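Coproheme decarboxylase (Thermus thermophilus, PDB 1VDH) catalyses the hydrogen peroxide-dependent decarboxylation of iron coproporphyrin III (coproheme) to heme b, the last step of coproporphyrin-dependent heme biosynthesis, and works as a homopentamer. Local coordinates at residues A[69-74]-A[231-236]; A[49-54]-A[87-92]; A[28-31]-A[36-39]; A[180-185]-A[207-212]; A[43-48]-A[238-243]. All blocks are in the same frame, centred on the assembly; numbering follows the deposited sequence.

The five contacts are spread over a chain of the dimeric alpha-beta barrel fold, five copies of which make the pentamer. Contacts 2, 3 and 5 share helix 34-56, which meets helix 26-31 near its start, helix 240-246 further on and helix 83-95 toward its end; the centres of contacts 2 and 5 lie 12 Å apart. Contact 3 closes first along the chain, whereas contact 5 spans almost all the rest and encloses contacts 1, 2 and 4. Contact 1 joins a loop to strand 227-237 and touches both contact 5, through Leu74, and contact 4, through Val234. Contact 4, 28 Å from contact 2 between centres, lies on the opposite side of the chain's centre and includes Gln185, predicted to bind coproheme.

Contact 1 of 5, residues A[69-74]-A[231-236]; sequences GHKADL and PFFVGK
In the loop joining strands 61-67 and 74-80 of the antiparallel sheet, Lys71 reaches over Phe233 to the backbone of Phe232, where strand 227-237 runs on. Its ammonium NZ donates a hydrogen bond to Phe232 O at 2.9 Å, approaching at a C=O...N angle of 157° and tilted from the carbonyl plane. A bend at chi3 (-56°) brings the methylene CE over one face of the Phe233 ring, 4.0 Å from its centroid, in a CH-pi contact, and a second bend at chi4 (-73°) then turns NZ toward Phe232 O. NZ itself stands 5.1 Å from that centroid, so any cation-pi attraction is weak. It also forms a salt bridge with Asp194 of a neighbouring subunit, and His70 ND1 is hydrogen-bonded to Ser107 OG of that same subunit. The loop enters strand 74-80 through a classic beta bulge, Asp73 and Leu74 both facing Arg22 of strand 10-24. Phe233 also stacks with Phe21 within the barrel sheet, while Phe232 stacks on Tyr145, the predicted active-site tyrosine. A methionine in place of Lys71 has no ammonium group, and both Phe232 O and the neighbour's aspartate would probably be left without their mate. Nearer the backbone, Lys71 CB touches Phe233 CE1 at 3.5 Å, and Ala72 CB reaches the same CE1 obliquely at 4.2 Å.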
# COMPACT_ATOMS: atom_id res chain seq x y z
N GLY A 69 6.50 15.44 -11.35
CA GLY A 69 5.59 14.36 -11.02
C GLY A 69 4.63 14.55 -9.86
O GLY A 69 4.64 15.58 -9.19
N HIS A 70 3.82 13.53 -9.61
CA HIS A 70 2.81 13.57 -8.55
C HIS A 70 3.33 13.26 -7.15
O HIS A 70 2.62 13.48 -6.16
CB HIS A 70 1.67 12.61 -8.86
CG HIS A 70 1.99 11.17 -8.59
ND1 HIS A 70 2.97 10.48 -9.27
CD2 HIS A 70 1.47 10.30 -7.69
CE1 HIS A 70 3.04 9.24 -8.81
NE2 HIS A 70 2.14 9.11 -7.85
N LYS A 71 4.56 12.76 -7.06
CA LYS A 71 5.12 12.38 -5.77
C LYS A 71 5.44 13.55 -4.84
O LYS A 71 5.42 13.40 -3.62
CB LYS A 71 6.34 11.47 -5.94
CG LYS A 71 6.04 10.18 -6.73
CD LYS A 71 7.15 9.15 -6.56
CE LYS A 71 8.52 9.69 -6.96
NZ LYS A 71 8.68 9.84 -8.43
N ALA A 72 5.72 14.71 -5.42
CA ALA A 72 6.04 15.93 -4.67
C ALA A 72 6.21 17.07 -5.66
O ALA A 72 6.50 16.83 -6.82
CB ALA A 72 7.33 15.74 -3.87
N ASP A 73 6.06 18.30 -5.18
CA ASP A 73 6.22 19.49 -6.02
C ASP A 73 7.43 20.31 -5.56
O ASP A 73 8.13 20.90 -6.37
CB ASP A 73 4.97 20.37 -5.96
CG ASP A 73 3.77 19.70 -6.57
OD1 ASP A 73 2.64 19.95 -6.10
OD2 ASP A 73 3.95 18.94 -7.54
N LEU A 74 7.65 20.34 -4.25
CA LEU A 74 8.78 21.07 -3.69
C LEU A 74 9.53 20.22 -2.68
O LEU A 74 8.92 19.51 -1.87
CB LEU A 74 8.31 22.37 -3.02
CG LEU A 74 7.79 23.53 -3.90
CD1 LEU A 74 7.09 24.57 -3.02
CD2 LEU A 74 8.95 24.17 -4.66
N PRO A 231 11.62 4.87 -3.77
CA PRO A 231 11.18 5.86 -4.76
C PRO A 231 12.30 6.81 -5.20
O PRO A 231 13.24 7.07 -4.44
CB PRO A 231 10.07 6.61 -4.03
CG PRO A 231 10.52 6.56 -2.59
CD PRO A 231 10.99 5.12 -2.46
N PHE A 232 12.23 7.28 -6.44
CA PHE A 232 13.22 8.21 -6.99
C PHE A 232 12.57 9.56 -7.26
O PHE A 232 11.53 9.63 -7.93
CB PHE A 232 13.85 7.67 -8.28
CG PHE A 232 14.84 6.56 -8.08
CD1 PHE A 232 14.42 5.28 -7.73
CD2 PHE A 232 16.20 6.80 -8.22
CE1 PHE A 232 15.34 4.25 -7.52
CE2 PHE A 232 17.13 5.78 -8.02
CZ PHE A 232 16.71 4.51 -7.67
N PHE A 233 13.16 10.62 -6.72
CA PHE A 233 12.65 11.98 -6.89
C PHE A 233 13.67 12.82 -7.64
O PHE A 233 14.86 12.80 -7.30
CB PHE A 233 12.41 12.66 -5.54
CG PHE A 233 11.35 12.01 -4.70
CD1 PHE A 233 10.08 12.55 -4.63
CD2 PHE A 233 11.65 10.88 -3.93
CE1 PHE A 233 9.11 11.99 -3.80
CE2 PHE A 233 10.69 10.32 -3.11
CZ PHE A 233 9.41 10.87 -3.04
N VAL A 234 13.23 13.55 -8.65
CA VAL A 234 14.14 14.42 -9.39
C VAL A 234 13.63 15.85 -9.27
O VAL A 234 12.45 16.12 -9.49
CB VAL A 234 14.25 14.03 -10.88
CG1 VAL A 234 15.23 14.98 -11.59
CG2 VAL A 234 14.75 12.60 -11.02
N GLY A 235 14.53 16.75 -8.90
CA GLY A 235 14.15 18.14 -8.75
C GLY A 235 15.16 19.11 -9.33
O GLY A 235 16.34 18.80 -9.45
N LYS A 236 14.67 20.28 -9.74
CA LYS A 236 15.51 21.33 -10.29
C LYS A 236 15.75 22.36 -9.19
O LYS A 236 14.79 22.84 -8.59
CB LYS A 236 14.81 21.99 -11.48
CG LYS A 236 15.58 23.15 -12.09
CD LYS A 236 14.82 23.76 -13.25
CE LYS A 236 15.52 25.01 -13.78
NZ LYS A 236 16.89 24.71 -14.29

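Contact 2 of 5, residues A[49-54]-A[87-92]; sequences REWREL and LEAEAR
Glu50 and Arg92 form a bidentate salt bridge between helix 34-56 and helix 83-95. The straighter of its bonds runs from Arg92 NH2 to Glu50 OE1, 3.0 Å long with an N-H...O angle of 156°; OE1 is met on its syn side and lies close to the guanidinium plane. The second, from Arg92 NH1 to Glu50 OE2 at 3.0 Å, is weak, its angle only 129°. The planes of the two flat groups are 50° apart, which is consistent with one bond being much straighter than the other. Glu50 reaches across with an extended chain, whereas Arg92 folds at chi2 and chi3 and meets it at about a right angle. Deeper in the interface the contact turns apolar. Ala89 CB sits against the indole of Trp51, 3.8 Å from NE1 and 4.1 Å from CZ2, while Ala89 O is 3.9 Å from CZ2. The CA atoms of Trp51 and Ala89 are 8.2 Å apart, the nearest approach of the two segments, a spacing that the small side chain of Ala89 probably permits. Beneath both residues lies strand 74-80: Arg80 makes a cation-pi contact with Trp51 and touches Ala89, so both helices pack against this strand of the sheet. The ionic pair is partly exposed and lies outside the buried Trp51-Ala89 packing; solvent would probably weaken its electrostatic pull, and the like charge of Glu88 nearby may slightly offset it.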
# COMPACT_ATOMS: atom_id res chain seq x y z
N ARG A 49 16.06 32.90 4.57
CA ARG A 49 17.18 33.78 4.86
C ARG A 49 17.93 33.24 6.08
O ARG A 49 19.16 33.27 6.13
CB ARG A 49 16.68 35.21 5.11
CG ARG A 49 17.78 36.23 5.37
CD ARG A 49 17.25 37.65 5.25
NE ARG A 49 16.22 37.95 6.24
CZ ARG A 49 15.02 38.47 5.95
NH1 ARG A 49 14.16 38.71 6.93
NH2 ARG A 49 14.68 38.73 4.69
N GLU A 50 17.18 32.73 7.06
CA GLU A 50 17.78 32.15 8.27
C GLU A 50 18.65 30.96 7.90
O GLU A 50 19.76 30.80 8.42
CB GLU A 50 16.69 31.72 9.25
CG GLU A 50 15.89 32.88 9.85
CD GLU A 50 14.76 32.43 10.77
OE1 GLU A 50 13.80 33.20 10.93
OE2 GLU A 50 14.83 31.32 11.34
N TRP A 51 18.15 30.11 6.99
CA TRP A 51 18.89 28.94 6.55
C TRP A 51 20.15 29.39 5.81
O TRP A 51 21.23 28.82 5.97
CB TRP A 51 18.02 28.08 5.62
CG TRP A 51 16.76 27.54 6.27
CD1 TRP A 51 16.44 27.56 7.60
CD2 TRP A 51 15.67 26.89 5.61
NE1 TRP A 51 15.22 26.96 7.81
CE2 TRP A 51 14.73 26.53 6.60
CE3 TRP A 51 15.40 26.56 4.27
CZ2 TRP A 51 13.53 25.86 6.30
CZ3 TRP A 51 14.21 25.90 3.97
CH2 TRP A 51 13.29 25.56 4.98
N ARG A 52 20.01 30.45 5.02
CA ARG A 52 21.11 31.02 4.25
C ARG A 52 22.22 31.51 5.18
O ARG A 52 23.39 31.16 5.01
CB ARG A 52 20.59 32.18 3.40
CG ARG A 52 21.56 32.69 2.35
CD ARG A 52 21.08 33.99 1.70
NE ARG A 52 19.67 33.95 1.30
CZ ARG A 52 19.19 33.21 0.31
NH1 ARG A 52 19.99 32.42 -0.40
NH2 ARG A 52 17.89 33.25 0.02
N GLU A 53 21.84 32.29 6.20
CA GLU A 53 22.80 32.82 7.16
C GLU A 53 23.52 31.71 7.92
O GLU A 53 24.72 31.78 8.18
CB GLU A 53 22.10 33.77 8.14
CG GLU A 53 21.52 35.02 7.46
CD GLU A 53 20.69 35.90 8.39
OE1 GLU A 53 20.41 37.05 8.00
OE2 GLU A 53 20.32 35.44 9.49
N LEU A 54 22.77 30.66 8.24
CA LEU A 54 23.29 29.50 8.95
C LEU A 54 24.32 28.78 8.05
O LEU A 54 25.37 28.31 8.51
CB LEU A 54 22.10 28.61 9.32
CG LEU A 54 22.17 27.27 10.03
CD1 LEU A 54 20.85 27.05 10.77
CD2 LEU A 54 22.39 26.17 9.01
N LEU A 87 14.44 19.65 13.37
CA LEU A 87 13.08 19.68 13.90
C LEU A 87 12.59 21.13 13.90
O LEU A 87 11.42 21.40 13.64
CB LEU A 87 13.06 19.14 15.33
CG LEU A 87 13.20 17.63 15.51
CD1 LEU A 87 13.42 17.31 16.98
CD2 LEU A 87 11.95 16.93 14.98
N GLU A 88 13.51 22.05 14.19
CA GLU A 88 13.20 23.48 14.22
C GLU A 88 12.87 24.00 12.83
O GLU A 88 11.85 24.67 12.64
CB GLU A 88 14.38 24.25 14.80
CG GLU A 88 14.17 25.76 14.90
CD GLU A 88 15.44 26.51 15.24
OE1 GLU A 88 15.69 27.57 14.63
OE2 GLU A 88 16.19 26.04 16.13
N ALA A 89 13.72 23.69 11.85
CA ALA A 89 13.51 24.13 10.47
C ALA A 89 12.20 23.57 9.91
O ALA A 89 11.45 24.25 9.22
CB ALA A 89 14.69 23.70 9.59
N GLU A 90 11.95 22.31 10.26
CA GLU A 90 10.76 21.59 9.84
C GLU A 90 9.49 22.19 10.44
O GLU A 90 8.48 22.36 9.75
CB GLU A 90 10.92 20.13 10.26
CG GLU A 90 9.74 19.24 10.01
CD GLU A 90 10.01 17.82 10.44
OE1 GLU A 90 10.03 16.94 9.56
OE2 GLU A 90 10.21 17.59 11.65
N ALA A 91 9.53 22.49 11.74
CA ALA A 91 8.39 23.08 12.43
C ALA A 91 8.13 24.50 11.92
O ALA A 91 6.98 24.88 11.70
CB ALA A 91 8.62 23.08 13.93
N ARG A 92 9.20 25.26 11.73
CA ARG A 92 9.09 26.64 11.24
C ARG A 92 8.42 26.69 9.86
O ARG A 92 7.58 27.55 9.61
CB ARG A 92 10.47 27.29 11.17
CG ARG A 92 11.03 27.73 12.52
CD ARG A 92 10.21 28.86 13.12
NE ARG A 92 10.19 30.06 12.27
CZ ARG A 92 11.21 30.92 12.16
NH1 ARG A 92 12.33 30.72 12.85
NH2 ARG A 92 11.09 31.98 11.37

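Contact 3 of 5, residues A[28-31]-A[36-39]; sequences RWFS and ARED
Arg37, near the start of helix 34-56, crosses Trp29 obliquely, its methylenes over the indole face, and reaches Phe30 of the short helix 26-31. Arg37 CG stands 4.0 Å above the centroid of the six-membered ring of Trp29, just 6° off its normal, and Arg37 CB lies 3.8 Å from Trp29 CH2. Trp29 swings its indole toward the arginine through a first torsion of 174°, which leaves CG trans to N. Arg37 CD also passes 3.3 Å from Trp29 O, and a bend at chi3 carries the guanidinium on until NH1 is 3.9 Å from Phe30 CD2. Phe30 in turn has Trp29 CD1 over the centre of its ring. Both N-H groups find the same acceptor near the C-terminus, since Trp29 NE1 and Arg37 NH1 each donate to Leu247 O. A leucine in place of Trp29 has no N-H for Leu247 O and no flat face, and the methylenes of Arg37 would probably lose their support and the carbonyl one of its two donors. Arg37 NE is buried here with no partner in the model, so the arginine is held by its carbon chain and by NH1, and the helix-helix corner is joined to the chain's end through one shared carbonyl.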
# COMPACT_ATOMS: atom_id res chain seq x y z
N ARG A 28 -5.74 26.43 -4.62
CA ARG A 28 -5.85 27.34 -3.49
C ARG A 28 -4.83 28.48 -3.53
O ARG A 28 -5.17 29.62 -3.25
CB ARG A 28 -5.73 26.60 -2.17
CG ARG A 28 -7.04 26.01 -1.65
CD ARG A 28 -7.38 26.58 -0.28
NE ARG A 28 -6.34 26.31 0.71
CZ ARG A 28 -6.01 27.13 1.71
NH1 ARG A 28 -5.05 26.78 2.56
NH2 ARG A 28 -6.64 28.29 1.86
N TRP A 29 -3.59 28.15 -3.88
CA TRP A 29 -2.54 29.16 -3.93
C TRP A 29 -2.78 30.22 -5.00
O TRP A 29 -2.75 31.42 -4.72
CB TRP A 29 -1.17 28.51 -4.15
CG TRP A 29 -0.08 29.51 -4.36
CD1 TRP A 29 0.55 29.81 -5.53
CD2 TRP A 29 0.50 30.36 -3.37
NE1 TRP A 29 1.49 30.80 -5.33
CE2 TRP A 29 1.48 31.15 -4.01
CE3 TRP A 29 0.29 30.54 -1.99
CZ2 TRP A 29 2.26 32.10 -3.33
CZ3 TRP A 29 1.06 31.48 -1.31
CH2 TRP A 29 2.03 32.24 -1.98
N PHE A 30 -3.00 29.78 -6.24
CA PHE A 30 -3.21 30.70 -7.35
C PHE A 30 -4.56 31.42 -7.35
O PHE A 30 -4.76 32.37 -8.12
CB PHE A 30 -2.95 29.98 -8.68
CG PHE A 30 -1.50 29.64 -8.91
CD1 PHE A 30 -1.01 28.38 -8.56
CD2 PHE A 30 -0.61 30.58 -9.42
CE1 PHE A 30 0.34 28.07 -8.73
CE2 PHE A 30 0.74 30.28 -9.58
CZ PHE A 30 1.22 29.02 -9.23
N SER A 31 -5.47 31.01 -6.47
CA SER A 31 -6.78 31.64 -6.35
C SER A 31 -6.85 32.53 -5.12
O SER A 31 -7.83 33.25 -4.91
CB SER A 31 -7.89 30.59 -6.27
OG SER A 31 -7.92 29.79 -7.44
N ALA A 36 -2.43 38.09 0.31
CA ALA A 36 -2.18 36.88 1.09
C ALA A 36 -0.94 36.16 0.54
O ALA A 36 -0.08 35.73 1.30
CB ALA A 36 -3.39 35.96 1.05
N ARG A 37 -0.87 36.06 -0.78
CA ARG A 37 0.26 35.41 -1.44
C ARG A 37 1.56 36.17 -1.16
O ARG A 37 2.56 35.56 -0.79
CB ARG A 37 0.00 35.30 -2.95
CG ARG A 37 -1.20 34.43 -3.30
CD ARG A 37 -1.56 34.51 -4.77
NE ARG A 37 -0.45 34.08 -5.62
CZ ARG A 37 -0.41 34.23 -6.95
NH1 ARG A 37 0.65 33.81 -7.62
NH2 ARG A 37 -1.43 34.80 -7.59
N GLU A 38 1.52 37.49 -1.30
CA GLU A 38 2.69 38.33 -1.06
C GLU A 38 3.16 38.21 0.39
O GLU A 38 4.36 38.10 0.66
CB GLU A 38 2.40 39.80 -1.39
CG GLU A 38 2.09 40.07 -2.86
CD GLU A 38 3.23 39.73 -3.80
OE1 GLU A 38 4.41 39.80 -3.38
OE2 GLU A 38 2.95 39.40 -4.97
N ASP A 39 2.21 38.22 1.32
CA ASP A 39 2.52 38.10 2.75
C ASP A 39 3.18 36.75 3.04
O ASP A 39 4.16 36.67 3.80
CB ASP A 39 1.25 38.25 3.60
CG ASP A 39 0.71 39.68 3.59
OD1 ASP A 39 1.44 40.62 3.21
OD2 ASP A 39 -0.47 39.87 3.98

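Contact 4 of 5, residues A[180-185]-A[207-212]; sequences QGEVMQ and PVQFKK
Val183 and Gln209 mark the closest backbone approach, their CA atoms 7.0 Å apart, where the turn leading into strand 184-189 passes the first turns of helix 207-217. This is the helix-on-sheet layer of the alpha-beta barrel fold: the helix lies against the antiparallel strands, with Phe210 packed on Leu202 and Ser204 of strand 198-204 and on Tyr141 and Cys143 of strand 141-152. Gln209 carries the helix side of the contact. Its CB, pointing toward the loop, meets Val183 CG2 at 3.7 Å; beyond it the chain folds at chi2 (-70°) and brings the amide beside Glu182. Val183 points toward the helix, and its CG2 branch does the touching. The valine is buried here and supplies the apolar side of the interface. Further out, Gln209 CG and the amide carbon CD lie 4.0 Å and 3.8 Å from Glu182 CB. The glutamate also bends at chi2 (-68°), and the amide meets CB and CG of Glu182 rather than its carboxylate, whose plane stands 62° from that of the amide. The loop has a polar anchor of its own, since Glu182 O accepts from Ser204 OG. On the helix, Lys211 and Lys212 form salt bridges with Glu13 of a neighbouring subunit. Two residues beyond Val183 comes Gln185, predicted to bind coproheme. The tightest approach across the contact is that of the amide oxygen Gln209 OE1, which comes within 3.4 Å of Glu182 CB.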
# COMPACT_ATOMS: atom_id res chain seq x y z
N GLN A 180 32.37 11.06 -11.79
CA GLN A 180 32.81 12.09 -10.84
C GLN A 180 32.74 13.51 -11.37
O GLN A 180 32.34 14.44 -10.66
CB GLN A 180 34.25 11.85 -10.39
CG GLN A 180 34.42 10.84 -9.28
CD GLN A 180 35.76 10.99 -8.59
OE1 GLN A 180 35.82 11.19 -7.38
NE2 GLN A 180 36.84 10.91 -9.36
N GLY A 181 33.15 13.69 -12.62
CA GLY A 181 33.15 15.00 -13.23
C GLY A 181 31.79 15.64 -13.43
O GLY A 181 31.69 16.86 -13.51
N GLU A 182 30.74 14.82 -13.50
CA GLU A 182 29.39 15.33 -13.72
C GLU A 182 28.40 15.06 -12.59
O GLU A 182 27.34 15.70 -12.53
CB GLU A 182 28.82 14.74 -15.02
CG GLU A 182 29.57 15.14 -16.29
CD GLU A 182 29.44 16.62 -16.64
OE1 GLU A 182 30.31 17.13 -17.38
OE2 GLU A 182 28.49 17.27 -16.18
N VAL A 183 28.71 14.12 -11.71
CA VAL A 183 27.80 13.78 -10.62
C VAL A 183 28.45 13.80 -9.24
O VAL A 183 29.48 13.17 -9.03
CB VAL A 183 27.17 12.37 -10.84
CG1 VAL A 183 26.11 12.08 -9.79
CG2 VAL A 183 26.56 12.27 -12.24
N MET A 184 27.83 14.54 -8.32
CA MET A 184 28.28 14.63 -6.93
C MET A 184 27.37 13.67 -6.17
O MET A 184 26.18 13.57 -6.48
CB MET A 184 28.07 16.04 -6.38
CG MET A 184 28.89 17.12 -7.06
SD MET A 184 28.37 18.75 -6.52
CE MET A 184 28.53 18.56 -4.72
N GLN A 185 27.90 13.01 -5.15
CA GLN A 185 27.11 12.06 -4.38
C GLN A 185 27.22 12.24 -2.87
O GLN A 185 28.31 12.41 -2.33
CB GLN A 185 27.53 10.63 -4.74
CG GLN A 185 26.77 9.54 -3.98
CD GLN A 185 27.29 8.14 -4.28
OE1 GLN A 185 28.35 7.75 -3.81
NE2 GLN A 185 26.53 7.39 -5.06
N PRO A 207 19.97 15.97 -15.62
CA PRO A 207 19.28 14.83 -15.01
C PRO A 207 19.57 13.51 -15.72
O PRO A 207 19.47 12.44 -15.12
CB PRO A 207 17.80 15.24 -15.09
CG PRO A 207 17.75 16.15 -16.26
CD PRO A 207 19.01 16.97 -16.11
N VAL A 208 19.97 13.57 -16.99
CA VAL A 208 20.29 12.37 -17.74
C VAL A 208 21.49 11.66 -17.11
O VAL A 208 21.60 10.44 -17.18
CB VAL A 208 20.55 12.68 -19.24
CG1 VAL A 208 21.06 11.45 -19.97
CG2 VAL A 208 19.26 13.16 -19.88
N GLN A 209 22.37 12.43 -16.47
CA GLN A 209 23.53 11.83 -15.81
C GLN A 209 23.08 10.89 -14.69
O GLN A 209 23.71 9.86 -14.44
CB GLN A 209 24.49 12.91 -15.29
CG GLN A 209 25.29 13.60 -16.40
CD GLN A 209 26.34 12.68 -17.02
OE1 GLN A 209 27.15 12.08 -16.31
NE2 GLN A 209 26.31 12.56 -18.34
N PHE A 210 21.96 11.24 -14.04
CA PHE A 210 21.40 10.38 -12.99
C PHE A 210 21.00 9.05 -13.61
O PHE A 210 21.25 7.97 -13.05
CB PHE A 210 20.14 11.00 -12.39
CG PHE A 210 20.34 12.36 -11.76
CD1 PHE A 210 19.34 13.31 -11.83
CD2 PHE A 210 21.51 12.66 -11.07
CE1 PHE A 210 19.48 14.56 -11.21
CE2 PHE A 210 21.67 13.90 -10.44
CZ PHE A 210 20.66 14.85 -10.51
N LYS A 211 20.35 9.13 -14.77
CA LYS A 211 19.90 7.94 -15.49
C LYS A 211 21.05 7.02 -15.91
O LYS A 211 20.99 5.81 -15.72
CB LYS A 211 19.09 8.35 -16.73
CG LYS A 211 18.51 7.18 -17.51
CD LYS A 211 17.83 7.66 -18.79
CE LYS A 211 17.24 6.50 -19.58
NZ LYS A 211 18.29 5.56 -20.04
N LYS A 212 22.11 7.62 -16.45
CA LYS A 212 23.26 6.84 -16.89
C LYS A 212 23.99 6.16 -15.73
O LYS A 212 24.27 4.97 -15.79
CB LYS A 212 24.24 7.73 -17.67
CG LYS A 212 23.59 8.64 -18.70
CD LYS A 212 24.17 8.50 -20.10
CE LYS A 212 23.74 7.19 -20.75
NZ LYS A 212 23.92 7.18 -22.23

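Contact 5 of 5, residues A[43-48]-A[238-243]; sequences ELKGLV and LDEEAL
Lys45, on helix 34-56, crosses the end of Glu240, at the first turn of helix 240-246, at about a right angle. Lys45 CB stays clear of the glutamate, 5.3 Å from Glu240 OE2. From there the chain continues nearly straight at chi2 (-166°), and CG comes to 4.4 Å from Glu240 OE2. CD makes the true contact, resting 3.4 Å from Glu240 OE2 and 3.8 Å from Glu240 CD. There the chain bends at chi3 (-62°), so that CE draws off again and NZ ends 4.3 Å from Glu240 OE2, beyond the length of a salt bridge. The ammonium also has a long, weak ion pair with Glu42 on its own helix. Glu240 approaches from helix 240-246 with an extended chain, and its other oxygen, OE1, forms a long, weak pair with Arg52. Below this polar rim, Leu44 and Leu243 reach toward each other tip to tip, their CD2 atoms 4.1 Å apart. These leucines lead into the hydrophobic layer between helices and sheet, Leu44 on Leu93 of helix 83-95 and Leu243 on Leu74 of strand 74-80. Helix 240-246 is opened by Asp239 at the N-cap, whose OD1 accepts from Ala242 N at 2.8 Å. The C-terminal helix thus packs on helix 34-56 through Leu44 and Leu243, while the attraction between Lys45 and Glu240, beyond salt-bridge range and in part open to solvent, is likely to add little.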
# COMPACT_ATOMS: atom_id res chain seq x y z
N GLU A 43 7.19 36.17 4.30
CA GLU A 43 7.50 35.37 5.47
C GLU A 43 8.40 34.18 5.10
O GLU A 43 9.30 33.82 5.85
CB GLU A 43 6.22 34.85 6.12
CG GLU A 43 6.45 34.02 7.37
CD GLU A 43 5.19 33.39 7.91
OE1 GLU A 43 5.00 33.38 9.14
OE2 GLU A 43 4.37 32.90 7.10
N LEU A 44 8.14 33.57 3.94
CA LEU A 44 8.95 32.44 3.49
C LEU A 44 10.39 32.87 3.25
O LEU A 44 11.33 32.17 3.64
CB LEU A 44 8.36 31.82 2.21
CG LEU A 44 9.09 30.59 1.66
CD1 LEU A 44 9.10 29.47 2.71
CD2 LEU A 44 8.41 30.12 0.39
N LYS A 45 10.57 34.03 2.63
CA LYS A 45 11.91 34.56 2.37
C LYS A 45 12.67 34.75 3.68
O LYS A 45 13.86 34.47 3.76
CB LYS A 45 11.85 35.89 1.61
CG LYS A 45 11.52 35.75 0.13
CD LYS A 45 11.80 37.04 -0.63
CE LYS A 45 10.94 38.20 -0.13
NZ LYS A 45 11.20 39.45 -0.91
N GLY A 46 11.96 35.23 4.70
CA GLY A 46 12.58 35.43 6.00
C GLY A 46 13.10 34.12 6.57
O GLY A 46 14.20 34.07 7.12
N LEU A 47 12.32 33.05 6.42
CA LEU A 47 12.72 31.73 6.90
C LEU A 47 13.95 31.21 6.13
O LEU A 47 14.92 30.77 6.74
CB LEU A 47 11.56 30.74 6.78
CG LEU A 47 11.86 29.29 7.17
CD1 LEU A 47 12.40 29.21 8.60
CD2 LEU A 47 10.61 28.46 7.01
N VAL A 48 13.88 31.28 4.80
CA VAL A 48 14.96 30.83 3.93
C VAL A 48 16.23 31.64 4.17
O VAL A 48 17.34 31.14 4.02
CB VAL A 48 14.55 30.91 2.44
CG1 VAL A 48 15.72 30.51 1.53
CG2 VAL A 48 13.36 29.98 2.18
N LEU A 238 16.12 25.63 -7.24
CA LEU A 238 15.47 26.93 -7.43
C LEU A 238 16.12 28.01 -6.58
O LEU A 238 16.19 27.87 -5.35
CB LEU A 238 13.99 26.85 -7.02
CG LEU A 238 13.03 25.86 -7.68
CD1 LEU A 238 11.71 25.85 -6.91
CD2 LEU A 238 12.81 26.24 -9.13
N ASP A 239 16.62 29.07 -7.21
CA ASP A 239 17.16 30.18 -6.42
C ASP A 239 15.95 31.02 -6.03
O ASP A 239 14.81 30.67 -6.36
CB ASP A 239 18.23 30.99 -7.18
CG ASP A 239 17.75 31.55 -8.52
OD1 ASP A 239 16.54 31.64 -8.79
OD2 ASP A 239 18.63 31.93 -9.32
N GLU A 240 16.17 32.15 -5.35
CA GLU A 240 15.05 32.98 -4.92
C GLU A 240 14.11 33.41 -6.05
O GLU A 240 12.89 33.28 -5.93
CB GLU A 240 15.55 34.20 -4.15
CG GLU A 240 14.43 34.92 -3.40
CD GLU A 240 14.91 36.15 -2.65
OE1 GLU A 240 15.85 36.03 -1.83
OE2 GLU A 240 14.36 37.23 -2.90
N GLU A 241 14.68 33.91 -7.15
CA GLU A 241 13.87 34.34 -8.29
C GLU A 241 13.10 33.19 -8.94
O GLU A 241 11.96 33.36 -9.35
CB GLU A 241 14.73 35.05 -9.34
CG GLU A 241 15.18 36.45 -8.94
CD GLU A 241 14.02 37.38 -8.66
OE1 GLU A 241 13.89 37.85 -7.51
OE2 GLU A 241 13.22 37.65 -9.59
N ALA A 242 13.75 32.03 -9.04
CA ALA A 242 13.11 30.85 -9.64
C ALA A 242 11.91 30.41 -8.80
O ALA A 242 10.85 30.10 -9.35
CB ALA A 242 14.12 29.71 -9.77
N LEU A 243 12.07 30.39 -7.48
CA LEU A 243 10.97 30.00 -6.59
C LEU A 243 9.84 31.01 -6.70
O LEU A 243 8.66 30.64 -6.74
CB LEU A 243 11.45 29.90 -5.13
CG LEU A 243 10.39 29.51 -4.09
CD1 LEU A 243 9.69 28.21 -4.49
CD2 LEU A 243 11.05 29.37 -2.71